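Local coordinates for protein aminotransferase, class I (Staphylococcus aureus, PDB 2O1B) that probably catalyses pyridoxal-5'-phosphate-dependent transfer of amino groups between amino acids and 2-oxo acids, as an aspartate aminotransferase-type enzyme of class I, at residues Ile94-Tyr98 with Gly263-Gly267; Pro126-Pro132 with Gly149-Gly155; Ala198-Asp204 with Pro233-Glu239; Ile207-Lys211 with Ser238-Val244. All blocks are in the same frame, centred on the assembly; numbering follows the deposited sequence.

Contact 1 of 4, residues Ile94-Tyr98 with Gly263-Gly267; sequences IVDFY and GFAVG
Ile94 lies across one face of the Phe264 ring. Its CG2 methyl sits 3.9 Å from the centroid of the Phe264 ring and 22° off the ring normal, a CH-pi contact displaced toward the rim. CG1 of Ile94 lies by Phe264 CD1 and CG, and CD1 of Ile94 by Phe264 CG and CB, so both branches of the isoleucine touch the phenylalanine. The first torsion of Ile94 (chi1 -71°) turns CG2 away from the backbone N.

Tyr98, one turn further along the helix, comes to the rim of the same ring. Tyr98 CE1 lies in the plane of the Phe264 ring, 3.6 Å from Phe264 CE2. The two ring planes stand at 77°, and the pair is oblique. Phe97 adds a looser touch, with its CD2 4.3 Å from Phe264 CZ. Val266 has two conformers. In one of them its CG2 meets Ile94 CG2 and its CG1 lies over a face of the Tyr98 ring, contacts that are doubtful for that reason.

No hydrogen bond crosses this buried contact. The hydroxyl of Tyr98 is bonded to Glu247 on the neighbouring strand, and Tyr249 of that strand packs against both phenylalanines. Phe264 and Val266 point to the helix, while Ala265 between them faces helix 269-282. Strand 263-267, between strands 112-115 and 245-250, thus has helices on both sides, as in the three-layer alpha/beta/alpha large domain of fold-type I PLP enzymes.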
loop_
_atom_site.group_PDB
_atom_site.type_symbol
_atom_site.label_atom_id
_atom_site.label_comp_id
_atom_site.label_asym_id
_atom_site.label_seq_id
_atom_site.Cartn_x
_atom_site.Cartn_y
_atom_site.Cartn_z
ATOM N N ILE A 94 5.076 -0.668 19.594
ATOM C CA ILE A 94 4.045 -1.678 19.397
ATOM C C ILE A 94 4.047 -2.730 20.504
ATOM O O ILE A 94 2.999 -3.015 21.091
ATOM C CB ILE A 94 4.182 -2.368 18.011
ATOM C CG1 ILE A 94 3.775 -1.399 16.889
ATOM C CG2 ILE A 94 3.314 -3.620 17.941
ATOM C CD1 ILE A 94 4.243 -1.815 15.495
ATOM N N VAL A 95 5.209 -3.324 20.786
ATOM C CA VAL A 95 5.273 -4.367 21.823
ATOM C C VAL A 95 4.986 -3.802 23.209
ATOM O O VAL A 95 4.340 -4.465 24.026
ATOM C CB VAL A 95 6.610 -5.182 21.819
ATOM C CG1 VAL A 95 6.920 -5.727 20.430
ATOM C CG2 VAL A 95 7.773 -4.367 22.343
ATOM N N ASP A 96 5.467 -2.580 23.464
ATOM C CA ASP A 96 5.207 -1.868 24.721
ATOM C C ASP A 96 3.717 -1.611 24.927
ATOM O O ASP A 96 3.195 -1.790 26.029
ATOM C CB ASP A 96 5.933 -0.522 24.756
ATOM C CG ASP A 96 7.450 -0.648 24.943
ATOM O OD1 ASP A 96 7.977 -1.769 25.160
ATOM O OD2 ASP A 96 8.120 0.404 24.866
ATOM N N PHE A 97 3.048 -1.159 23.864
ATOM C CA PHE A 97 1.604 -0.926 23.882
ATOM C C PHE A 97 0.881 -2.225 24.231
ATOM O O PHE A 97 0.141 -2.284 25.214
ATOM C CB PHE A 97 1.167 -0.373 22.521
ATOM C CG PHE A 97 -0.310 -0.093 22.399
ATOM C CD1 PHE A 97 -0.853 1.092 22.890
ATOM C CD2 PHE A 97 -1.144 -0.979 21.729
ATOM C CE1 PHE A 97 -2.222 1.369 22.754
ATOM C CE2 PHE A 97 -2.510 -0.707 21.592
ATOM C CZ PHE A 97 -3.043 0.477 22.102
ATOM N N TYR A 98 1.125 -3.280 23.456
ATOM C CA TYR A 98 0.497 -4.565 23.748
ATOM C C TYR A 98 0.773 -5.117 25.146
ATOM O O TYR A 98 -0.122 -5.698 25.769
ATOM C CB TYR A 98 0.773 -5.587 22.644
ATOM C CG TYR A 98 -0.429 -5.707 21.743
ATOM C CD1 TYR A 98 -0.806 -4.651 20.903
ATOM C CD2 TYR A 98 -1.225 -6.849 21.769
ATOM C CE1 TYR A 98 -1.945 -4.747 20.094
ATOM C CE2 TYR A 98 -2.352 -6.960 20.953
ATOM C CZ TYR A 98 -2.708 -5.907 20.126
ATOM O OH TYR A 98 -3.826 -6.018 19.336
ATOM N N GLY A 263 -1.210 1.200 10.850
ATOM C CA GLY A 263 -1.689 0.155 11.753
ATOM C C GLY A 263 -0.600 -0.895 11.881
ATOM O O GLY A 263 0.527 -0.686 11.420
ATOM N N PHE A 264 -0.924 -2.017 12.519
ATOM C CA PHE A 264 0.032 -3.114 12.637
ATOM C C PHE A 264 -0.644 -4.453 12.871
ATOM O O PHE A 264 -1.773 -4.509 13.369
ATOM C CB PHE A 264 1.081 -2.833 13.723
ATOM C CG PHE A 264 0.508 -2.562 15.081
ATOM C CD1 PHE A 264 0.296 -1.258 15.511
ATOM C CD2 PHE A 264 0.217 -3.608 15.948
ATOM C CE1 PHE A 264 -0.229 -1.002 16.781
ATOM C CE2 PHE A 264 -0.295 -3.362 17.215
ATOM C CZ PHE A 264 -0.515 -2.050 17.633
ATOM N N ALA A 265 0.058 -5.515 12.475
ATOM C CA ALA A 265 -0.318 -6.887 12.753
ATOM C C ALA A 265 0.602 -7.390 13.846
ATOM O O ALA A 265 1.786 -7.031 13.889
ATOM C CB ALA A 265 -0.176 -7.752 11.511
ATOM N N VAL A 266 0.058 -8.239 14.712
ATOM C CA VAL A 266 0.792 -8.740 15.877
ATOM C C VAL A 266 0.409 -10.193 16.147
ATOM O O VAL A 266 -0.752 -10.571 16.012
ATOM C CB VAL A 266 0.563 -7.816 17.118
ATOM C CG1 VAL A 266 0.450 -8.596 18.389
ATOM C CG2 VAL A 266 1.665 -6.777 17.230
ATOM N N GLY A 267 1.394 -11.036 16.467
ATOM C CA GLY A 267 1.103 -12.432 16.832
ATOM C C GLY A 267 1.857 -13.567 16.156
ATOM O O GLY A 267 3.090 -13.515 16.031
#

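Contact 2 of 4, residues Pro126-Pro132 with Gly149-Gly155; sequences PTCVINP and GVLLADG
The Schellman motif that ends helix 146-152 sets Ala153 against Pro126, where two helices end together beside the central sheet, close to the subunit interface. Asp154 has positive phi, Gly155 N bonds to Val150 O, and Asp154 N bonds to Leu151 O. This turn presents the Ala153 methyl to the other helix. Ala153 CB lies 3.5 Å from Thr127 N and 3.7 Å from Pro126 CB, and Ile130 CG1 flanks it.

The Pro126 ring rests on the backbone of the facing helix, with its CG 3.7 Å from Val150 N. Ile130 CG1 stands between the backbone N and the carbonyl carbon (chi1 77°), and CD1 reaches Gly155 CA at 3.6 Å. At the outer end Pro132 CB meets Asp154 CB at 4.1 Å. The Asp154 carboxylate forms a salt bridge with Lys25.

Two waters complete the join. Thr127 OG1 donates to one at 2.7 Å, and that water donates to Gly149 O. The second water donates to Thr127 OG1 and, weakly, to Leu152 O. Thr127 O also accepts from Ser23 of the second subunit. The helices therefore meet through small apolar groups, and water supplies the polar links between them.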
loop_
_atom_site.group_PDB
_atom_site.type_symbol
_atom_site.label_atom_id
_atom_site.label_comp_id
_atom_site.label_asym_id
_atom_site.label_seq_id
_atom_site.Cartn_x
_atom_site.Cartn_y
_atom_site.Cartn_z
ATOM N N PRO A 126 -4.900 -13.353 3.059
ATOM C CA PRO A 126 -5.095 -14.621 2.332
ATOM C C PRO A 126 -4.014 -14.904 1.293
ATOM O O PRO A 126 -3.592 -16.056 1.142
ATOM C CB PRO A 126 -6.454 -14.427 1.667
ATOM C CG PRO A 126 -7.150 -13.391 2.550
ATOM C CD PRO A 126 -6.057 -12.454 2.881
ATOM N N THR A 127 -3.581 -13.873 0.571
ATOM C CA THR A 127 -2.524 -14.028 -0.435
ATOM C C THR A 127 -1.270 -14.623 0.207
ATOM O O THR A 127 -0.594 -15.475 -0.397
ATOM C CB THR A 127 -2.203 -12.674 -1.144
ATOM O OG1 THR A 127 -3.230 -12.390 -2.101
ATOM C CG2 THR A 127 -0.868 -12.714 -1.875
ATOM N N CYS A 128 -1.001 -14.180 1.439
ATOM C CA CYS A 128 0.155 -14.615 2.219
ATOM C C CYS A 128 0.049 -15.996 2.842
ATOM O O CYS A 128 1.072 -16.641 3.060
ATOM C CB CYS A 128 0.439 -13.618 3.327
ATOM S SG CYS A 128 0.821 -12.009 2.691
ATOM N N VAL A 129 -1.172 -16.449 3.128
ATOM C CA VAL A 129 -1.372 -17.570 4.041
ATOM C C VAL A 129 -2.069 -18.782 3.419
ATOM O O VAL A 129 -1.760 -19.921 3.775
ATOM C CB VAL A 129 -2.116 -17.091 5.328
ATOM C CG1 VAL A 129 -2.926 -18.200 5.945
ATOM C CG2 VAL A 129 -1.128 -16.538 6.324
ATOM N N ILE A 130 -2.978 -18.546 2.473
ATOM C CA ILE A 130 -3.776 -19.637 1.898
ATOM C C ILE A 130 -3.378 -19.976 0.467
ATOM O O ILE A 130 -2.671 -19.213 -0.189
ATOM C CB ILE A 130 -5.312 -19.345 1.996
ATOM C CG1 ILE A 130 -5.760 -18.340 0.928
ATOM C CG2 ILE A 130 -5.694 -18.859 3.417
ATOM C CD1 ILE A 130 -7.257 -18.365 0.641
ATOM N N ASN A 131 -3.835 -21.130 -0.014
ATOM C CA ASN A 131 -3.618 -21.533 -1.398
ATOM C C ASN A 131 -4.947 -21.614 -2.167
ATOM O O ASN A 131 -6.003 -21.752 -1.551
ATOM C CB ASN A 131 -2.853 -22.864 -1.442
ATOM C CG ASN A 131 -1.450 -22.742 -0.848
ATOM O OD1 ASN A 131 -0.627 -21.964 -1.332
ATOM N ND2 ASN A 131 -1.187 -23.492 0.222
ATOM N N PRO A 132 -4.908 -21.498 -3.514
ATOM C CA PRO A 132 -6.129 -21.605 -4.322
ATOM C C PRO A 132 -7.088 -22.713 -3.860
ATOM O O PRO A 132 -6.653 -23.837 -3.617
ATOM C CB PRO A 132 -5.584 -21.914 -5.711
ATOM C CG PRO A 132 -4.293 -21.178 -5.749
ATOM C CD PRO A 132 -3.726 -21.226 -4.356
ATOM N N GLY A 149 -9.893 -9.675 -0.360
ATOM C CA GLY A 149 -8.653 -10.385 -0.019
ATOM C C GLY A 149 -8.729 -11.872 -0.338
ATOM O O GLY A 149 -7.846 -12.423 -1.007
ATOM N N VAL A 150 -9.787 -12.527 0.130
ATOM C CA VAL A 150 -9.981 -13.957 -0.156
ATOM C C VAL A 150 -9.985 -14.214 -1.672
ATOM O O VAL A 150 -9.278 -15.107 -2.164
ATOM C CB VAL A 150 -11.266 -14.511 0.499
ATOM C CG1 VAL A 150 -11.372 -15.997 0.261
ATOM C CG2 VAL A 150 -11.278 -14.214 2.003
ATOM N N LEU A 151 -10.755 -13.411 -2.412
ATOM C CA LEU A 151 -10.884 -13.563 -3.867
ATOM C C LEU A 151 -9.587 -13.258 -4.595
ATOM O O LEU A 151 -9.288 -13.870 -5.621
ATOM C CB LEU A 151 -12.019 -12.684 -4.427
ATOM C CG LEU A 151 -13.451 -13.027 -4.027
ATOM C CD1 LEU A 151 -14.437 -12.050 -4.638
ATOM C CD2 LEU A 151 -13.827 -14.468 -4.451
ATOM N N LEU A 152 -8.823 -12.304 -4.070
ATOM C CA LEU A 152 -7.531 -11.957 -4.663
ATOM C C LEU A 152 -6.526 -13.094 -4.531
ATOM O O LEU A 152 -5.557 -13.146 -5.281
ATOM C CB LEU A 152 -6.959 -10.677 -4.043
ATOM C CG LEU A 152 -7.569 -9.372 -4.575
ATOM C CD1 LEU A 152 -7.214 -8.169 -3.668
ATOM C CD2 LEU A 152 -7.155 -9.125 -6.027
ATOM N N ALA A 153 -6.767 -13.984 -3.567
ATOM C CA ALA A 153 -5.931 -15.166 -3.336
ATOM C C ALA A 153 -6.546 -16.466 -3.869
ATOM O O ALA A 153 -6.085 -17.557 -3.528
ATOM C CB ALA A 153 -5.639 -15.299 -1.845
ATOM N N ASP A 154 -7.583 -16.349 -4.699
ATOM C CA ASP A 154 -8.322 -17.500 -5.257
ATOM C C ASP A 154 -8.894 -18.439 -4.189
ATOM O O ASP A 154 -9.091 -19.637 -4.436
ATOM C CB ASP A 154 -7.466 -18.290 -6.255
ATOM C CG ASP A 154 -7.118 -17.487 -7.498
ATOM O OD1 ASP A 154 -5.972 -16.993 -7.580
ATOM O OD2 ASP A 154 -7.988 -17.351 -8.391
ATOM N N GLY A 155 -9.161 -17.902 -3.003
ATOM C CA GLY A 155 -9.767 -18.686 -1.944
ATOM C C GLY A 155 -11.267 -18.755 -2.120
ATOM O O GLY A 155 -11.829 -18.072 -2.981
HETATM O O HOH W 1 -5.290 -11.591 -0.516
HETATM O O HOH W 2 -2.934 -11.074 -4.694
#

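Contact 3 of 4, residues Ala198-Asp204 with Pro233-Glu239; sequences ATKEVFD and PSILASE
Phe203 and Ile235 make the main apolar contact. Ile235 CB sits over the centre of the Phe203 ring, 3.8 Å from its centroid and 7° off the normal, a CH-pi contact. Ile235 crosses Phe203 at about a right angle, its CG1, anti to the backbone N (chi1 -166°), reaching Phe203 CD1. Ala198 CB lies against the opposite face of the ring. At the ring edge, Phe203 CE2 is 3.4 Å from Pro233 O. Pro233 CD packs on the backbone before the helix, 3.3 Å from Ala198 O.

Local hydrogen bonds shape both segments. Thr199 is the N-cap of helix 200-210, and its OG1 accepts a weak bond from Val202 N. Ser234 OG accepts from Leu236 N in an ST turn, and also bonds to Glu247. The contact joins the start of this helix to the loop that follows strand 216-220 of the central sheet. His219 of that strand meets the Phe203 ring edge-to-face.

The polar contacts gather round Asp204. Ser238 OG lies 3.1 Å from Asp204 OD2; a bond to Lys200 O would be weak, and which acceptor takes the proton is not settled. One water links Asp204 OD2 to Glu239 N, another to Glu239 O.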
loop_
_atom_site.group_PDB
_atom_site.type_symbol
_atom_site.label_atom_id
_atom_site.label_comp_id
_atom_site.label_asym_id
_atom_site.label_seq_id
_atom_site.Cartn_x
_atom_site.Cartn_y
_atom_site.Cartn_z
ATOM N N ALA A 198 -16.402 -9.492 22.326
ATOM C CA ALA A 198 -15.992 -10.833 22.732
ATOM C C ALA A 198 -15.521 -10.836 24.174
ATOM O O ALA A 198 -15.338 -9.775 24.789
ATOM C CB ALA A 198 -14.905 -11.359 21.819
ATOM N N THR A 199 -15.362 -12.032 24.732
ATOM C CA THR A 199 -14.727 -12.168 26.035
ATOM C C THR A 199 -13.529 -13.091 25.926
ATOM O O THR A 199 -13.358 -13.797 24.918
ATOM C CB THR A 199 -15.681 -12.717 27.110
ATOM O OG1 THR A 199 -15.980 -14.084 26.818
ATOM C CG2 THR A 199 -16.963 -11.904 27.168
ATOM N N LYS A 200 -12.700 -13.084 26.966
ATOM C CA LYS A 200 -11.553 -13.973 27.013
ATOM C C LYS A 200 -11.998 -15.390 26.671
ATOM O O LYS A 200 -11.334 -16.088 25.905
ATOM C CB LYS A 200 -10.900 -13.934 28.387
ATOM C CG LYS A 200 -9.728 -14.901 28.542
ATOM C CD LYS A 200 -8.968 -14.638 29.825
ATOM C CE LYS A 200 -7.558 -15.188 29.732
ATOM N NZ LYS A 200 -6.712 -14.696 30.847
ATOM N N GLU A 201 -13.138 -15.786 27.229
ATOM C CA GLU A 201 -13.656 -17.141 27.089
ATOM C C GLU A 201 -14.092 -17.476 25.667
ATOM O O GLU A 201 -13.933 -18.618 25.236
ATOM C CB GLU A 201 -14.809 -17.385 28.068
ATOM C CG GLU A 201 -14.386 -17.497 29.546
ATOM C CD GLU A 201 -13.933 -16.161 30.141
ATOM O OE1 GLU A 201 -12.979 -16.150 30.945
ATOM O OE2 GLU A 201 -14.532 -15.120 29.804
ATOM N N VAL A 202 -14.652 -16.508 24.933
ATOM C CA VAL A 202 -15.052 -16.815 23.547
ATOM C C VAL A 202 -13.803 -16.986 22.661
ATOM O O VAL A 202 -13.804 -17.788 21.728
ATOM C CB VAL A 202 -16.173 -15.886 22.916
ATOM C CG1 VAL A 202 -16.846 -14.977 23.953
ATOM C CG2 VAL A 202 -15.680 -15.095 21.718
ATOM N N PHE A 203 -12.734 -16.267 22.999
ATOM C CA PHE A 203 -11.443 -16.473 22.340
ATOM C C PHE A 203 -10.846 -17.828 22.759
ATOM O O PHE A 203 -10.309 -18.558 21.917
ATOM C CB PHE A 203 -10.472 -15.308 22.599
ATOM C CG PHE A 203 -10.781 -14.047 21.797
ATOM C CD1 PHE A 203 -11.180 -14.122 20.463
ATOM C CD2 PHE A 203 -10.648 -12.786 22.379
ATOM C CE1 PHE A 203 -11.462 -12.962 19.723
ATOM C CE2 PHE A 203 -10.920 -11.615 21.651
ATOM C CZ PHE A 203 -11.329 -11.708 20.318
ATOM N N ASP A 204 -10.974 -18.184 24.039
ATOM C CA ASP A 204 -10.528 -19.499 24.501
ATOM C C ASP A 204 -11.136 -20.607 23.645
ATOM O O ASP A 204 -10.435 -21.537 23.247
ATOM C CB ASP A 204 -10.869 -19.729 25.979
ATOM C CG ASP A 204 -10.015 -18.881 26.930
ATOM O OD1 ASP A 204 -10.352 -18.800 28.130
ATOM O OD2 ASP A 204 -9.003 -18.310 26.486
ATOM N N PRO A 233 -11.113 -7.547 25.062
ATOM C CA PRO A 233 -9.960 -8.425 25.165
ATOM C C PRO A 233 -9.219 -8.644 23.841
ATOM O O PRO A 233 -9.827 -8.619 22.764
ATOM C CB PRO A 233 -10.577 -9.745 25.636
ATOM C CG PRO A 233 -11.907 -9.743 25.070
ATOM C CD PRO A 233 -12.368 -8.312 24.993
ATOM N N SER A 234 -7.912 -8.869 23.952
ATOM C CA SER A 234 -7.090 -9.286 22.829
ATOM C C SER A 234 -7.222 -10.805 22.666
ATOM O O SER A 234 -7.283 -11.524 23.660
ATOM C CB SER A 234 -5.631 -8.920 23.103
ATOM O OG SER A 234 -4.771 -9.380 22.066
ATOM N N ILE A 235 -7.249 -11.293 21.429
ATOM C CA ILE A 235 -7.187 -12.743 21.200
ATOM C C ILE A 235 -5.828 -13.306 21.651
ATOM O O ILE A 235 -5.719 -14.478 22.013
ATOM C CB ILE A 235 -7.469 -13.116 19.721
ATOM C CG1 ILE A 235 -7.743 -14.622 19.586
ATOM C CG2 ILE A 235 -6.319 -12.635 18.786
ATOM C CD1 ILE A 235 -8.301 -15.046 18.222
ATOM N N LEU A 236 -4.796 -12.456 21.637
ATOM C CA LEU A 236 -3.454 -12.877 22.037
ATOM C C LEU A 236 -3.248 -12.945 23.550
ATOM O O LEU A 236 -2.238 -13.481 24.004
ATOM C CB LEU A 236 -2.378 -12.002 21.389
ATOM C CG LEU A 236 -2.367 -11.866 19.864
ATOM C CD1 LEU A 236 -1.131 -11.102 19.459
ATOM C CD2 LEU A 236 -2.395 -13.205 19.193
ATOM N N ALA A 237 -4.196 -12.423 24.330
ATOM C CA ALA A 237 -4.129 -12.544 25.795
ATOM C C ALA A 237 -4.737 -13.860 26.284
ATOM O O ALA A 237 -4.585 -14.235 27.451
ATOM C CB ALA A 237 -4.795 -11.352 26.477
ATOM N N SER A 238 -5.439 -14.555 25.397
ATOM C CA SER A 238 -5.921 -15.900 25.705
ATOM C C SER A 238 -4.758 -16.876 25.569
ATOM O O SER A 238 -3.966 -16.757 24.645
ATOM C CB SER A 238 -7.061 -16.295 24.764
ATOM O OG SER A 238 -8.277 -15.659 25.123
ATOM N N GLU A 239 -4.643 -17.826 26.492
ATOM C CA GLU A 239 -3.570 -18.815 26.438
ATOM C C GLU A 239 -3.534 -19.489 25.067
ATOM O O GLU A 239 -4.578 -19.869 24.539
ATOM C CB GLU A 239 -3.737 -19.858 27.551
ATOM C CG GLU A 239 -2.438 -20.576 27.901
ATOM C CD GLU A 239 -2.635 -21.790 28.795
ATOM O OE1 GLU A 239 -3.555 -21.782 29.646
ATOM O OE2 GLU A 239 -1.851 -22.756 28.653
HETATM O O HOH W 3 -6.811 -18.014 28.316
HETATM O O HOH W 4 -6.901 -20.333 25.545
#

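Contact 4 of 4, residues Ile207-Lys211 with Ser238-Val244; sequences IAKFK and SENGKDV
Ile207 carries the apolar part of the contact, and its two branches face different partners. CD1, the end of the CG1 branch, reaches farthest, to 3.5 Å from Gly241 CA and 3.4 Å from Ser238 CB. The second distance is tight for two carbons. CG1 meets Val244 CG2 at 3.8 Å, and these two side chains cross at about a right angle. CG2 is turned away from the backbone N (chi1 -65°) and lies against the turn, near Glu239 O and 3.8 Å from Asn240 O, with Asn240 CB close by. Val244 also uses its other methyl. CG1 of Val244 touches Lys211 CA at 3.7 Å, just where the helix ends.

Backbone bonds shape the facing segment. A type II beta turn runs from Ser238 to Gly241, closed by Gly241 N to Ser238 O. A short, weakly bonded helix follows, about 241-244. Val244 N bonds to Gly241 O within it. Gly241 brings its bare CA up to Ile207.

Lys211 makes the outer, solvent-side contact. Its chain bends at chi3 and chi4 (56° and 62°) and crosses Asn240 at a slant. Lys211 CE lies 3.7 Å from Asn240 ND2. The amino group NZ of Lys211 stays 6.7 Å from Asp243 OD2, so any attraction between these opposite charges is long-range.

No hydrogen bond joins the two segments. Cohesion between the end of helix 200-210 and the turn leading into strand 245-250 thus rests on the buried Ile207 and Val244, with the aliphatic part of Lys211 extending the apolar contact to the surface.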
loop_
_atom_site.group_PDB
_atom_site.type_symbol
_atom_site.label_atom_id
_atom_site.label_comp_id
_atom_site.label_asym_id
_atom_site.label_seq_id
_atom_site.Cartn_x
_atom_site.Cartn_y
_atom_site.Cartn_z
ATOM N N ILE A 207 -9.726 -20.669 19.934
ATOM C CA ILE A 207 -8.362 -21.202 19.983
ATOM C C ILE A 207 -8.362 -22.725 20.215
ATOM O O ILE A 207 -7.670 -23.458 19.507
ATOM C CB ILE A 207 -7.509 -20.471 21.059
ATOM C CG1 ILE A 207 -7.315 -18.996 20.677
ATOM C CG2 ILE A 207 -6.154 -21.164 21.246
ATOM C CD1 ILE A 207 -6.886 -18.111 21.847
ATOM N N ALA A 208 -9.149 -23.194 21.181
ATOM C CA ALA A 208 -9.247 -24.628 21.455
ATOM C C ALA A 208 -9.826 -25.404 20.272
ATOM O O ALA A 208 -9.444 -26.547 20.028
ATOM C CB ALA A 208 -10.062 -24.882 22.711
ATOM N N LYS A 209 -10.749 -24.788 19.538
ATOM C CA LYS A 209 -11.356 -25.440 18.380
ATOM C C LYS A 209 -10.350 -25.660 17.238
ATOM O O LYS A 209 -10.413 -26.684 16.553
ATOM C CB LYS A 209 -12.579 -24.650 17.899
ATOM C CG LYS A 209 -13.355 -25.278 16.728
ATOM C CD LYS A 209 -14.278 -26.407 17.174
ATOM C CE LYS A 209 -15.028 -26.987 15.995
ATOM N NZ LYS A 209 -14.427 -28.254 15.520
ATOM N N PHE A 210 -9.422 -24.710 17.050
ATOM C CA PHE A 210 -8.517 -24.744 15.888
ATOM C C PHE A 210 -7.024 -24.952 16.174
ATOM O O PHE A 210 -6.216 -24.992 15.238
ATOM C CB PHE A 210 -8.738 -23.516 14.973
ATOM C CG PHE A 210 -10.149 -23.390 14.479
ATOM C CD1 PHE A 210 -10.647 -24.276 13.534
ATOM C CD2 PHE A 210 -10.999 -22.419 14.999
ATOM C CE1 PHE A 210 -11.952 -24.185 13.092
ATOM C CE2 PHE A 210 -12.311 -22.327 14.566
ATOM C CZ PHE A 210 -12.787 -23.204 13.612
ATOM N N LYS A 211 -6.647 -25.084 17.441
ATOM C CA LYS A 211 -5.247 -25.373 17.764
ATOM C C LYS A 211 -4.931 -26.797 17.293
ATOM O O LYS A 211 -5.731 -27.713 17.491
ATOM C CB LYS A 211 -4.947 -25.170 19.260
ATOM C CG LYS A 211 -3.582 -25.702 19.730
ATOM C CD LYS A 211 -3.189 -25.225 21.144
ATOM C CE LYS A 211 -4.232 -25.563 22.208
ATOM N NZ LYS A 211 -4.462 -27.025 22.386
ATOM N N SER A 238 -5.439 -14.555 25.397
ATOM C CA SER A 238 -5.921 -15.900 25.705
ATOM C C SER A 238 -4.758 -16.876 25.569
ATOM O O SER A 238 -3.966 -16.757 24.645
ATOM C CB SER A 238 -7.061 -16.295 24.764
ATOM O OG SER A 238 -8.277 -15.659 25.123
ATOM N N GLU A 239 -4.643 -17.826 26.492
ATOM C CA GLU A 239 -3.570 -18.815 26.438
ATOM C C GLU A 239 -3.534 -19.489 25.067
ATOM O O GLU A 239 -4.578 -19.869 24.539
ATOM C CB GLU A 239 -3.737 -19.858 27.551
ATOM C CG GLU A 239 -2.438 -20.576 27.901
ATOM C CD GLU A 239 -2.635 -21.790 28.795
ATOM O OE1 GLU A 239 -3.555 -21.782 29.646
ATOM O OE2 GLU A 239 -1.851 -22.756 28.653
ATOM N N ASN A 240 -2.337 -19.595 24.487
ATOM C CA ASN A 240 -2.131 -20.226 23.166
ATOM C C ASN A 240 -2.609 -19.395 21.956
ATOM O O ASN A 240 -2.568 -19.878 20.821
ATOM C CB ASN A 240 -2.754 -21.644 23.094
ATOM C CG ASN A 240 -2.299 -22.560 24.220
ATOM O OD1 ASN A 240 -1.106 -22.671 24.502
ATOM N ND2 ASN A 240 -3.252 -23.239 24.860
ATOM N N GLY A 241 -3.044 -18.154 22.197
ATOM C CA GLY A 241 -3.525 -17.264 21.131
ATOM C C GLY A 241 -2.575 -17.122 19.949
ATOM O O GLY A 241 -2.987 -17.236 18.787
ATOM N N LYS A 242 -1.299 -16.883 20.248
ATOM C CA LYS A 242 -0.281 -16.688 19.219
ATOM C C LYS A 242 -0.001 -17.944 18.397
ATOM O O LYS A 242 0.603 -17.859 17.328
ATOM C CB LYS A 242 1.018 -16.154 19.832
ATOM C CG LYS A 242 0.886 -14.759 20.434
ATOM C CD LYS A 242 2.243 -14.115 20.729
ATOM C CE LYS A 242 3.076 -14.938 21.698
ATOM N NZ LYS A 242 4.406 -14.295 21.927
ATOM N N ASP A 243 -0.431 -19.101 18.888
ATOM C CA ASP A 243 -0.246 -20.361 18.165
ATOM C C ASP A 243 -1.174 -20.478 16.971
ATOM O O ASP A 243 -0.896 -21.218 16.028
ATOM C CB ASP A 243 -0.512 -21.547 19.082
ATOM C CG ASP A 243 0.546 -21.727 20.150
ATOM O OD1 ASP A 243 1.480 -20.903 20.260
ATOM O OD2 ASP A 243 0.425 -22.714 20.894
ATOM N N VAL A 244 -2.296 -19.769 17.026
ATOM C CA VAL A 244 -3.320 -19.888 15.981
ATOM C C VAL A 244 -3.598 -18.579 15.248
ATOM O O VAL A 244 -4.083 -18.603 14.120
ATOM C CB VAL A 244 -4.673 -20.405 16.529
ATOM C CG1 VAL A 244 -4.517 -21.758 17.210
ATOM C CG2 VAL A 244 -5.299 -19.375 17.475
#

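Overall arrangement
All four contacts lie in or beside the seven-stranded mixed sheet; contact 1 uses one of its strands. Along the chain, contact 1 closes a long loop that holds the other three. Contact 2 closes before contact 3 opens, and contacts 3 and 4 cross. These two share Ser238, Glu239 and helix 200-210, with centres about 9 Å apart. Together they join that helix to the connection between strands 216-220 and 245-250. Contact 1 touches contact 3 through Tyr98 and Ser234, and contact 4 through Gly267 and Lys242, with centres about 16 and 18 Å away. Contact 2 stands apart, its centre about 24 Å from that of contact 1, and alone touches the second subunit. Packing around the PLP-binding domain thus continues into the dimer interface.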